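Local coordinates for putative lipoprotein (Parabacteroides distasonis ATCC 8503, PDB 3JX8) that is of unproven function but, as a putative lipoprotein with an adhesin-like head domain, may take part in cell adhesion or lipid binding, at residues E142-I151 against S162-E172; I26-E37 against N102-K113. All coordinates share one frame; numbering follows the deposited sequence.

Interaction 1 of 2, residues E142-I151 against S162-E172. With SO4 (sulfate ion), chain G.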
loop_
_atom_site.group_PDB
_atom_site.type_symbol
_atom_site.label_atom_id
_atom_site.label_comp_id
_atom_site.label_asym_id
_atom_site.label_seq_id
_atom_site.Cartn_x
_atom_site.Cartn_y
_atom_site.Cartn_z
ATOM N N GLU A 142 -10.974 13.502 0.140
ATOM C CA GLU A 142 -9.908 12.502 0.143
ATOM C C GLU A 142 -10.524 11.137 0.430
ATOM O O GLU A 142 -11.286 10.983 1.397
ATOM C CB GLU A 142 -8.888 12.886 1.184
ATOM C CG GLU A 142 -7.617 12.146 1.093
ATOM C CD GLU A 142 -6.558 12.662 2.049
ATOM O OE1 GLU A 142 -6.291 13.880 2.044
ATOM O OE2 GLU A 142 -5.968 11.839 2.777
ATOM N N CYS A 143 -10.270 10.178 -0.450
ATOM C CA CYS A 143 -10.739 8.776 -0.329
ATOM C C CYS A 143 -9.558 7.817 -0.238
ATOM O O CYS A 143 -8.861 7.550 -1.241
ATOM C CB CYS A 143 -11.516 8.380 -1.567
ATOM S SG CYS A 143 -13.038 9.266 -1.797
ATOM N N ASN A 144 -9.330 7.294 0.950
ATOM C CA ASN A 144 -8.241 6.403 1.183
ATOM C C ASN A 144 -8.772 5.062 1.554
ATOM O O ASN A 144 -9.683 4.946 2.408
ATOM C CB ASN A 144 -7.402 6.943 2.300
ATOM C CG ASN A 144 -6.924 8.337 2.013
ATOM O OD1 ASN A 144 -6.515 8.634 0.884
ATOM N ND2 ASN A 144 -6.999 9.211 3.007
HETATM N N MSE A 145 -8.226 4.037 0.925
HETATM C CA MSE A 145 -8.552 2.691 1.349
HETATM C C MSE A 145 -7.415 1.660 1.301
HETATM O O MSE A 145 -6.456 1.758 0.476
HETATM C CB MSE A 145 -9.759 2.200 0.608
HETATM C CG MSE A 145 -9.574 1.920 -0.827
HETATM SE SE MSE A 145 -10.939 0.548 -1.234
HETATM C CE MSE A 145 -10.173 -0.972 -0.273
ATOM N N ALA A 146 -7.492 0.714 2.244
ATOM C CA ALA A 146 -6.580 -0.412 2.285
ATOM C C ALA A 146 -7.445 -1.645 2.443
ATOM O O ALA A 146 -8.091 -1.869 3.497
ATOM C CB ALA A 146 -5.556 -0.276 3.432
ATOM N N GLY A 147 -7.500 -2.438 1.387
ATOM C CA GLY A 147 -8.235 -3.683 1.436
ATOM C C GLY A 147 -8.836 -4.032 0.111
ATOM O O GLY A 147 -8.446 -3.483 -0.913
ATOM N N SER A 148 -9.781 -4.968 0.162
ATOM C CA SER A 148 -10.432 -5.500 -1.016
ATOM C C SER A 148 -11.805 -4.885 -1.285
ATOM O O SER A 148 -12.457 -5.213 -2.267
ATOM C CB SER A 148 -10.587 -7.011 -0.853
ATOM O OG SER A 148 -11.465 -7.284 0.223
ATOM N N GLY A 149 -12.260 -4.013 -0.408
ATOM C CA GLY A 149 -13.561 -3.397 -0.612
ATOM C C GLY A 149 -13.541 -2.248 -1.608
ATOM O O GLY A 149 -12.662 -2.159 -2.480
ATOM N N ASN A 150 -14.526 -1.377 -1.485
ATOM C CA ASN A 150 -14.619 -0.237 -2.396
ATOM C C ASN A 150 -15.238 1.040 -1.866
ATOM O O ASN A 150 -16.013 1.022 -0.900
ATOM C CB ASN A 150 -15.370 -0.634 -3.634
ATOM C CG ASN A 150 -16.762 -0.929 -3.347
ATOM O OD1 ASN A 150 -17.041 -1.910 -2.668
ATOM N ND2 ASN A 150 -17.685 -0.092 -3.858
ATOM N N ILE A 151 -14.849 2.141 -2.496
ATOM C CA ILE A 151 -15.421 3.465 -2.259
ATOM C C ILE A 151 -15.914 3.948 -3.605
ATOM O O ILE A 151 -15.200 3.793 -4.602
ATOM C CB ILE A 151 -14.370 4.456 -1.764
ATOM C CG1 ILE A 151 -13.729 3.958 -0.447
ATOM C CG2 ILE A 151 -14.980 5.840 -1.608
ATOM C CD1 ILE A 151 -12.616 4.871 0.124
ATOM N N SER A 162 -8.420 13.620 -3.867
ATOM C CA SER A 162 -7.289 12.735 -3.715
ATOM C C SER A 162 -7.748 11.330 -3.369
ATOM O O SER A 162 -8.488 11.146 -2.402
ATOM C CB SER A 162 -6.398 13.278 -2.613
ATOM O OG SER A 162 -5.433 12.322 -2.293
ATOM N N CYS A 163 -7.310 10.340 -4.145
ATOM C CA CYS A 163 -7.602 8.927 -3.843
ATOM C C CYS A 163 -6.354 8.084 -3.780
ATOM O O CYS A 163 -5.568 8.067 -4.753
ATOM C CB CYS A 163 -8.501 8.318 -4.919
ATOM S SG CYS A 163 -10.003 9.217 -5.203
ATOM N N SER A 164 -6.209 7.345 -2.678
ATOM C CA SER A 164 -5.132 6.394 -2.483
ATOM C C SER A 164 -5.714 5.041 -2.111
ATOM O O SER A 164 -6.494 4.914 -1.154
ATOM C CB SER A 164 -4.221 6.852 -1.381
ATOM O OG SER A 164 -3.784 8.155 -1.658
ATOM N N LEU A 165 -5.294 4.033 -2.856
ATOM C CA LEU A 165 -5.773 2.672 -2.736
ATOM C C LEU A 165 -4.578 1.770 -2.464
ATOM O O LEU A 165 -3.619 1.753 -3.250
ATOM C CB LEU A 165 -6.436 2.282 -4.063
ATOM C CG LEU A 165 -6.826 0.835 -4.333
ATOM C CD1 LEU A 165 -7.551 0.212 -3.169
ATOM C CD2 LEU A 165 -7.690 0.827 -5.612
ATOM N N ALA A 166 -4.581 1.075 -1.326
ATOM C CA ALA A 166 -3.598 0.014 -1.057
ATOM C C ALA A 166 -4.348 -1.291 -1.207
ATOM O O ALA A 166 -5.511 -1.412 -0.789
ATOM C CB ALA A 166 -2.964 0.135 0.354
ATOM N N SER A 167 -3.681 -2.272 -1.798
ATOM C CA SER A 167 -4.215 -3.618 -1.962
ATOM C C SER A 167 -5.128 -3.741 -3.176
ATOM O O SER A 167 -4.904 -3.069 -4.181
ATOM C CB SER A 167 -4.864 -4.150 -0.668
ATOM O OG SER A 167 -4.830 -5.579 -0.636
ATOM N N SER A 168 -6.125 -4.615 -3.100
ATOM C CA SER A 168 -6.791 -5.138 -4.295
ATOM C C SER A 168 -8.153 -4.543 -4.608
ATOM O O SER A 168 -8.780 -4.936 -5.587
ATOM C CB SER A 168 -6.953 -6.666 -4.141
ATOM O OG SER A 168 -7.763 -6.953 -3.017
ATOM N N GLY A 169 -8.613 -3.610 -3.788
ATOM C CA GLY A 169 -9.942 -3.041 -3.945
ATOM C C GLY A 169 -10.135 -2.071 -5.114
ATOM O O GLY A 169 -9.385 -2.076 -6.114
ATOM N N GLU A 170 -11.141 -1.226 -4.962
ATOM C CA GLU A 170 -11.604 -0.355 -6.019
ATOM C C GLU A 170 -12.162 0.998 -5.513
ATOM O O GLU A 170 -12.976 1.037 -4.581
ATOM C CB GLU A 170 -12.683 -1.078 -6.779
ATOM C CG GLU A 170 -13.169 -0.297 -7.966
ATOM C CD GLU A 170 -14.350 -0.946 -8.656
ATOM O OE1 GLU A 170 -14.116 -2.013 -9.259
ATOM O OE2 GLU A 170 -15.474 -0.350 -8.615
ATOM N N ILE A 171 -11.711 2.085 -6.121
ATOM C CA ILE A 171 -12.261 3.396 -5.889
ATOM C C ILE A 171 -12.796 3.863 -7.220
ATOM O O ILE A 171 -12.088 3.756 -8.239
ATOM C CB ILE A 171 -11.234 4.399 -5.372
ATOM C CG1 ILE A 171 -10.605 3.883 -4.080
ATOM C CG2 ILE A 171 -11.894 5.790 -5.164
ATOM C CD1 ILE A 171 -9.518 4.768 -3.503
ATOM N N GLU A 172 -14.037 4.369 -7.203
ATOM C CA GLU A 172 -14.699 4.905 -8.379
ATOM C C GLU A 172 -15.278 6.287 -8.098
ATOM O O GLU A 172 -15.962 6.490 -7.080
ATOM C CB GLU A 172 -15.802 3.967 -8.855
ATOM C CG GLU A 172 -16.556 4.509 -10.057
ATOM C CD GLU A 172 -17.506 3.478 -10.707
ATOM O OE1 GLU A 172 -17.752 2.408 -10.129
ATOM O OE2 GLU A 172 -18.000 3.757 -11.822
HETATM S S SO4 G . -9.126 -7.209 3.363
HETATM O O1 SO4 G . -8.633 -6.111 4.228
HETATM O O2 SO4 G . -9.743 -8.221 4.201
HETATM O O3 SO4 G . -10.126 -6.648 2.451
HETATM O O4 SO4 G . -7.986 -7.847 2.649
HETATM O O HOH W 1 -4.056 14.834 -0.313
HETATM O O HOH W 2 -5.101 10.225 -0.735
HETATM O O HOH W 3 -16.226 1.382 -5.928
#
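Two successive coils of a right-handed beta-solenoid, the architecture of the pectate-lyase-like clan, each running strand, tight turn, strand, stack here with their strands in parallel register. Cys143 sits over Cys163, Met145 over Leu165 and Ile151 over Ile171, so the inward-facing side chains build an apolar core. Met145, present as selenomethionine, carries much of it: its CG lies 3.5 Å from Leu165 CD1, the two chains running side by side, while Ile171, from the facing strand, runs the opposite way beside it, its CD1 against Met145 CG. With CG held between the backbone N and the carbonyl carbon (chi1 70°) and a bend at chi3, the selenium reaches across the coil to within 3.9 Å of Glu170 O. Backbone bonds tie the coils along both strands, from Cys143 N to Ser162 O through to Glu172 N on Ile151 O. In the turn, Gly169 N meets Gly147 O in a weak, bent bond, and Gly169 CA lies 3.2 Å from Gly149 O, which leaves no room for a side chain directed at the neighbouring coil. Ser148 N and OG both bind O3 of a sulfate, probably from the crystallisation liquor. On the outer face Ala146 and Ala166 meet through their methyl groups and also pack on Ala205 and Ala185 of the second subunit. Farther along that face the polar groups are ordered: Asn144 ND2 donates in its amide plane to the anti lone pair of Glu142 OE2, and one water joins Asn144 OD1, at 2.7 Å, to the hydroxyls of Ser162 and Ser164.

Interaction 2 of 2, residues I26-E37 against N102-K113. With SO4 (sulfate ion), chain H.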
loop_
_atom_site.group_PDB
_atom_site.type_symbol
_atom_site.label_atom_id
_atom_site.label_comp_id
_atom_site.label_asym_id
_atom_site.label_seq_id
_atom_site.Cartn_x
_atom_site.Cartn_y
_atom_site.Cartn_z
ATOM N N ILE A 26 -16.031 10.235 12.710
ATOM C CA ILE A 26 -16.635 8.910 12.960
ATOM C C ILE A 26 -15.573 7.829 12.925
ATOM O O ILE A 26 -14.821 7.738 11.961
ATOM C CB ILE A 26 -17.704 8.541 11.914
ATOM C CG1 ILE A 26 -18.918 9.494 11.976
ATOM C CG2 ILE A 26 -18.168 7.079 12.107
ATOM C CD1 ILE A 26 -19.925 9.320 10.777
ATOM N N THR A 27 -15.522 7.013 13.982
ATOM C CA THR A 27 -14.797 5.758 14.006
ATOM C C THR A 27 -15.856 4.682 14.015
ATOM O O THR A 27 -16.577 4.546 15.008
ATOM C CB THR A 27 -13.982 5.600 15.300
ATOM O OG1 THR A 27 -12.957 6.570 15.301
ATOM C CG2 THR A 27 -13.338 4.237 15.371
ATOM N N PHE A 28 -15.948 3.912 12.944
ATOM C CA PHE A 28 -16.979 2.880 12.793
ATOM C C PHE A 28 -16.339 1.568 12.437
ATOM O O PHE A 28 -15.741 1.452 11.385
ATOM C CB PHE A 28 -17.929 3.275 11.678
ATOM C CG PHE A 28 -18.817 2.159 11.205
ATOM C CD1 PHE A 28 -19.485 1.342 12.110
ATOM C CD2 PHE A 28 -19.041 1.975 9.848
ATOM C CE1 PHE A 28 -20.312 0.302 11.670
ATOM C CE2 PHE A 28 -19.871 0.933 9.384
ATOM C CZ PHE A 28 -20.510 0.105 10.311
ATOM N N VAL A 29 -16.450 0.574 13.298
ATOM C CA VAL A 29 -15.917 -0.735 13.013
ATOM C C VAL A 29 -17.083 -1.689 13.032
ATOM O O VAL A 29 -17.831 -1.746 14.023
ATOM C CB VAL A 29 -14.949 -1.178 14.112
ATOM C CG1 VAL A 29 -14.460 -2.637 13.850
ATOM C CG2 VAL A 29 -13.849 -0.128 14.302
ATOM N N GLY A 30 -17.224 -2.479 11.988
ATOM C CA GLY A 30 -18.281 -3.481 11.954
ATOM C C GLY A 30 -18.982 -3.629 10.628
ATOM O O GLY A 30 -18.582 -3.041 9.609
ATOM N N SER A 31 -20.051 -4.427 10.661
ATOM C CA SER A 31 -20.731 -4.898 9.457
ATOM C C SER A 31 -22.055 -4.214 9.197
ATOM O O SER A 31 -22.772 -4.625 8.291
ATOM C CB SER A 31 -20.973 -6.414 9.555
ATOM O OG SER A 31 -21.936 -6.722 10.561
ATOM N N ALA A 32 -22.361 -3.152 9.938
ATOM C CA ALA A 32 -23.670 -2.492 9.816
ATOM C C ALA A 32 -23.847 -1.834 8.454
ATOM O O ALA A 32 -22.882 -1.493 7.783
ATOM C CB ALA A 32 -23.848 -1.439 10.907
ATOM N N ASP A 33 -25.099 -1.648 8.074
ATOM C CA ASP A 33 -25.461 -0.617 7.111
ATOM C C ASP A 33 -25.661 0.684 7.882
ATOM O O ASP A 33 -26.588 0.811 8.692
ATOM C CB ASP A 33 -26.722 -0.999 6.359
ATOM C CG ASP A 33 -26.505 -2.201 5.448
ATOM O OD1 ASP A 33 -25.397 -2.369 4.889
ATOM O OD2 ASP A 33 -27.452 -2.970 5.257
ATOM N N PHE A 34 -24.763 1.629 7.640
ATOM C CA PHE A 34 -24.691 2.878 8.357
ATOM C C PHE A 34 -25.101 3.951 7.378
ATOM O O PHE A 34 -24.459 4.133 6.371
ATOM C CB PHE A 34 -23.247 3.064 8.838
ATOM C CG PHE A 34 -23.016 4.182 9.844
ATOM C CD1 PHE A 34 -23.687 5.402 9.776
ATOM C CD2 PHE A 34 -22.025 4.029 10.801
ATOM C CE1 PHE A 34 -23.401 6.416 10.679
ATOM C CE2 PHE A 34 -21.763 5.031 11.730
ATOM C CZ PHE A 34 -22.439 6.213 11.675
ATOM N N GLU A 35 -26.188 4.649 7.669
ATOM C CA GLU A 35 -26.608 5.822 6.901
ATOM C C GLU A 35 -26.292 7.104 7.646
ATOM O O GLU A 35 -26.751 7.294 8.778
ATOM C CB GLU A 35 -28.109 5.810 6.695
ATOM C CG GLU A 35 -28.601 4.739 5.813
ATOM C CD GLU A 35 -30.119 4.755 5.710
ATOM O OE1 GLU A 35 -30.779 5.696 6.262
ATOM O OE2 GLU A 35 -30.649 3.829 5.062
ATOM N N TYR A 36 -25.543 7.991 7.000
ATOM C CA TYR A 36 -25.126 9.245 7.613
ATOM C C TYR A 36 -25.545 10.391 6.715
ATOM O O TYR A 36 -25.616 10.243 5.492
ATOM C CB TYR A 36 -23.600 9.282 7.862
ATOM C CG TYR A 36 -23.121 10.653 8.306
ATOM C CD1 TYR A 36 -23.170 11.028 9.636
ATOM C CD2 TYR A 36 -22.676 11.587 7.383
ATOM C CE1 TYR A 36 -22.786 12.295 10.032
ATOM C CE2 TYR A 36 -22.299 12.849 7.764
ATOM C CZ TYR A 36 -22.349 13.198 9.097
ATOM O OH TYR A 36 -21.989 14.478 9.488
ATOM N N GLU A 37 -25.831 11.531 7.329
ATOM C CA GLU A 37 -26.010 12.793 6.611
ATOM C C GLU A 37 -25.469 13.945 7.435
ATOM O O GLU A 37 -25.473 13.907 8.661
ATOM C CB GLU A 37 -27.490 13.092 6.304
ATOM C CG GLU A 37 -28.253 12.007 5.514
ATOM C CD GLU A 37 -27.746 11.745 4.076
ATOM O OE1 GLU A 37 -27.031 12.589 3.485
ATOM O OE2 GLU A 37 -28.092 10.675 3.515
ATOM N N ASN A 102 -13.395 7.109 9.599
ATOM C CA ASN A 102 -12.511 5.982 9.717
ATOM C C ASN A 102 -13.416 4.803 9.884
ATOM O O ASN A 102 -14.070 4.673 10.914
ATOM C CB ASN A 102 -11.587 6.157 10.914
ATOM C CG ASN A 102 -10.570 7.280 10.687
ATOM O OD1 ASN A 102 -9.742 7.193 9.793
ATOM N ND2 ASN A 102 -10.668 8.352 11.461
ATOM N N THR A 103 -13.506 3.996 8.845
ATOM C CA THR A 103 -14.354 2.845 8.829
ATOM C C THR A 103 -13.526 1.561 8.557
ATOM O O THR A 103 -12.595 1.567 7.722
ATOM C CB THR A 103 -15.484 3.038 7.807
ATOM O OG1 THR A 103 -16.403 1.963 7.939
ATOM C CG2 THR A 103 -14.991 3.085 6.396
ATOM N N VAL A 104 -13.834 0.495 9.292
ATOM C CA VAL A 104 -13.093 -0.754 9.228
ATOM C C VAL A 104 -14.081 -1.898 9.286
ATOM O O VAL A 104 -14.898 -1.987 10.223
ATOM C CB VAL A 104 -12.079 -0.919 10.412
ATOM C CG1 VAL A 104 -11.308 -2.254 10.282
ATOM C CG2 VAL A 104 -11.094 0.297 10.514
ATOM N N GLY A 105 -14.028 -2.781 8.299
ATOM C CA GLY A 105 -14.849 -3.961 8.328
ATOM C C GLY A 105 -15.524 -4.223 7.010
ATOM O O GLY A 105 -15.101 -3.746 5.959
ATOM N N SER A 106 -16.568 -5.013 7.089
ATOM C CA SER A 106 -17.313 -5.468 5.950
ATOM C C SER A 106 -18.611 -4.691 5.793
ATOM O O SER A 106 -19.423 -5.059 4.978
ATOM C CB SER A 106 -17.663 -6.941 6.144
ATOM O OG SER A 106 -18.561 -7.040 7.249
ATOM N N GLY A 107 -18.814 -3.642 6.581
ATOM C CA GLY A 107 -20.055 -2.890 6.527
ATOM C C GLY A 107 -20.190 -1.950 5.342
ATOM O O GLY A 107 -19.340 -1.902 4.436
ATOM N N SER A 108 -21.273 -1.198 5.348
ATOM C CA SER A 108 -21.556 -0.285 4.294
ATOM C C SER A 108 -21.908 1.085 4.871
ATOM O O SER A 108 -22.749 1.209 5.740
ATOM C CB SER A 108 -22.670 -0.874 3.450
ATOM O OG SER A 108 -23.206 0.095 2.607
ATOM N N PHE A 109 -21.209 2.111 4.438
ATOM C CA PHE A 109 -21.413 3.448 4.934
ATOM C C PHE A 109 -21.895 4.306 3.782
ATOM O O PHE A 109 -21.173 4.443 2.802
ATOM C CB PHE A 109 -20.115 3.981 5.493
ATOM C CG PHE A 109 -20.263 5.288 6.167
ATOM C CD1 PHE A 109 -20.372 6.457 5.421
ATOM C CD2 PHE A 109 -20.300 5.365 7.553
ATOM C CE1 PHE A 109 -20.477 7.696 6.049
ATOM C CE2 PHE A 109 -20.443 6.598 8.193
ATOM C CZ PHE A 109 -20.546 7.769 7.434
ATOM N N ILE A 110 -23.091 4.886 3.900
ATOM C CA ILE A 110 -23.771 5.579 2.784
ATOM C C ILE A 110 -24.251 6.972 3.157
ATOM O O ILE A 110 -24.928 7.129 4.175
ATOM C CB ILE A 110 -25.008 4.755 2.310
ATOM C CG1 ILE A 110 -24.535 3.342 1.897
ATOM C CG2 ILE A 110 -25.727 5.436 1.147
ATOM C CD1 ILE A 110 -25.655 2.406 1.407
ATOM N N ILE A 111 -23.892 7.971 2.348
ATOM C CA ILE A 111 -24.400 9.345 2.449
ATOM C C ILE A 111 -25.242 9.569 1.201
ATOM O O ILE A 111 -24.734 9.383 0.084
ATOM C CB ILE A 111 -23.271 10.393 2.474
ATOM C CG1 ILE A 111 -22.350 10.140 3.651
ATOM C CG2 ILE A 111 -23.846 11.805 2.513
ATOM C CD1 ILE A 111 -21.319 11.231 3.849
ATOM N N SER A 112 -26.512 9.959 1.376
ATOM C CA SER A 112 -27.445 10.029 0.244
ATOM C C SER A 112 -27.925 11.397 -0.192
ATOM O O SER A 112 -28.398 11.527 -1.310
ATOM C CB SER A 112 -28.681 9.174 0.523
ATOM O OG SER A 112 -28.374 7.801 0.412
ATOM N N LYS A 113 -27.811 12.399 0.675
ATOM C CA LYS A 113 -28.319 13.734 0.385
ATOM C C LYS A 113 -27.212 14.634 -0.106
ATOM O O LYS A 113 -26.038 14.306 0.092
ATOM C CB LYS A 113 -28.953 14.327 1.646
ATOM C CG LYS A 113 -30.129 13.503 2.163
ATOM C CD LYS A 113 -30.837 14.200 3.309
ATOM C CE LYS A 113 -31.944 13.332 3.932
ATOM N NZ LYS A 113 -32.874 14.158 4.785
HETATM S S SO4 H . -16.909 -7.056 10.155
HETATM O O1 SO4 H . -17.242 -5.747 9.584
HETATM O O2 SO4 H . -17.873 -7.392 11.239
HETATM O O3 SO4 H . -16.925 -8.154 9.169
HETATM O O4 SO4 H . -15.563 -7.001 10.715
HETATM O O HOH W 4 -11.900 8.292 13.742
HETATM O O HOH W 5 -27.617 8.023 3.907
#
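A carboxylate takes the place of the backbone where this pair of beta-solenoid coils comes apart: Glu37 receives two consecutive main-chain N-H groups, Ser112 N on OE2 at 2.8 Å and Lys113 N on OE1 at 2.9 Å. Both come from the syn side, Lys113 N farther out of the carboxylate plane. A bend at chi2 (-64°) turns the carboxylate toward the backbone just beyond the adjoining strand, and the aliphatic part of Lys113 crosses it at about a right angle. These bonds continue the parallel pairing of 33-37 with 108-111, whose last regular bond is Tyr36 N to Ile110 O.

Inside the coils, aromatic side chains do the packing. Phe109 lies beside Phe34, ring centroids 4.8 Å apart and planes inclined at 45°, with its CE2 over the centre of one Phe34 face. Phe34 in turn sets CD2 over the centre of a Phe28 face, so the three rings follow one another through the interior. Ile26 CD1 approaches the edge of the Phe109 ring from the opposite direction, and Tyr36 CB closes on Phe109 CZ at 3.4 Å. The tyrosine hydroxyl is hydrogen-bonded to Ser95 OG. Thr103 directs OG1 inward, anti to its own N (chi1 -172°), and brings it 3.3 Å from Phe28 CD2.

On the outer face, Thr27 and Asn102 pack on Met241 of the second subunit. At the turn the backbones come close where Gly107 CA lies 3.6 Å from Ser31 CA, while Gly30 and Gly105 hold backbone angles at which a CB would press on the preceding carbonyl O. A sulfate, probably from the crystallisation liquor, settles against this turn. Of the two segments, Ser106 supplies its hydrogen bonds: N to O1, nearly straight at 2.7 Å, and OG to O3.

In the fold
Interactions 1 and 2 are two samples of one stacking principle, repeated along the solenoid. Interaction 2 is complete in the chain before interaction 1 begins; their centres are 15 Å apart and their nearest atoms about 7 Å, without touching. Strands 25-29, 100-104, 120-125, 140-146 and 160-166 follow one another in a single parallel run, so strand 120-125 fills the gap between the contacts. On the other side of each turn, 33-38, 108-111, 129-132, 150-153 and 170-174 pair in the same sequence. The residues joining 26-37 to 102-113 include a long excursion, whereas 142-151 leads to 162-172 after ten residues. Both contacts touch the second subunit through the outer face of the first run.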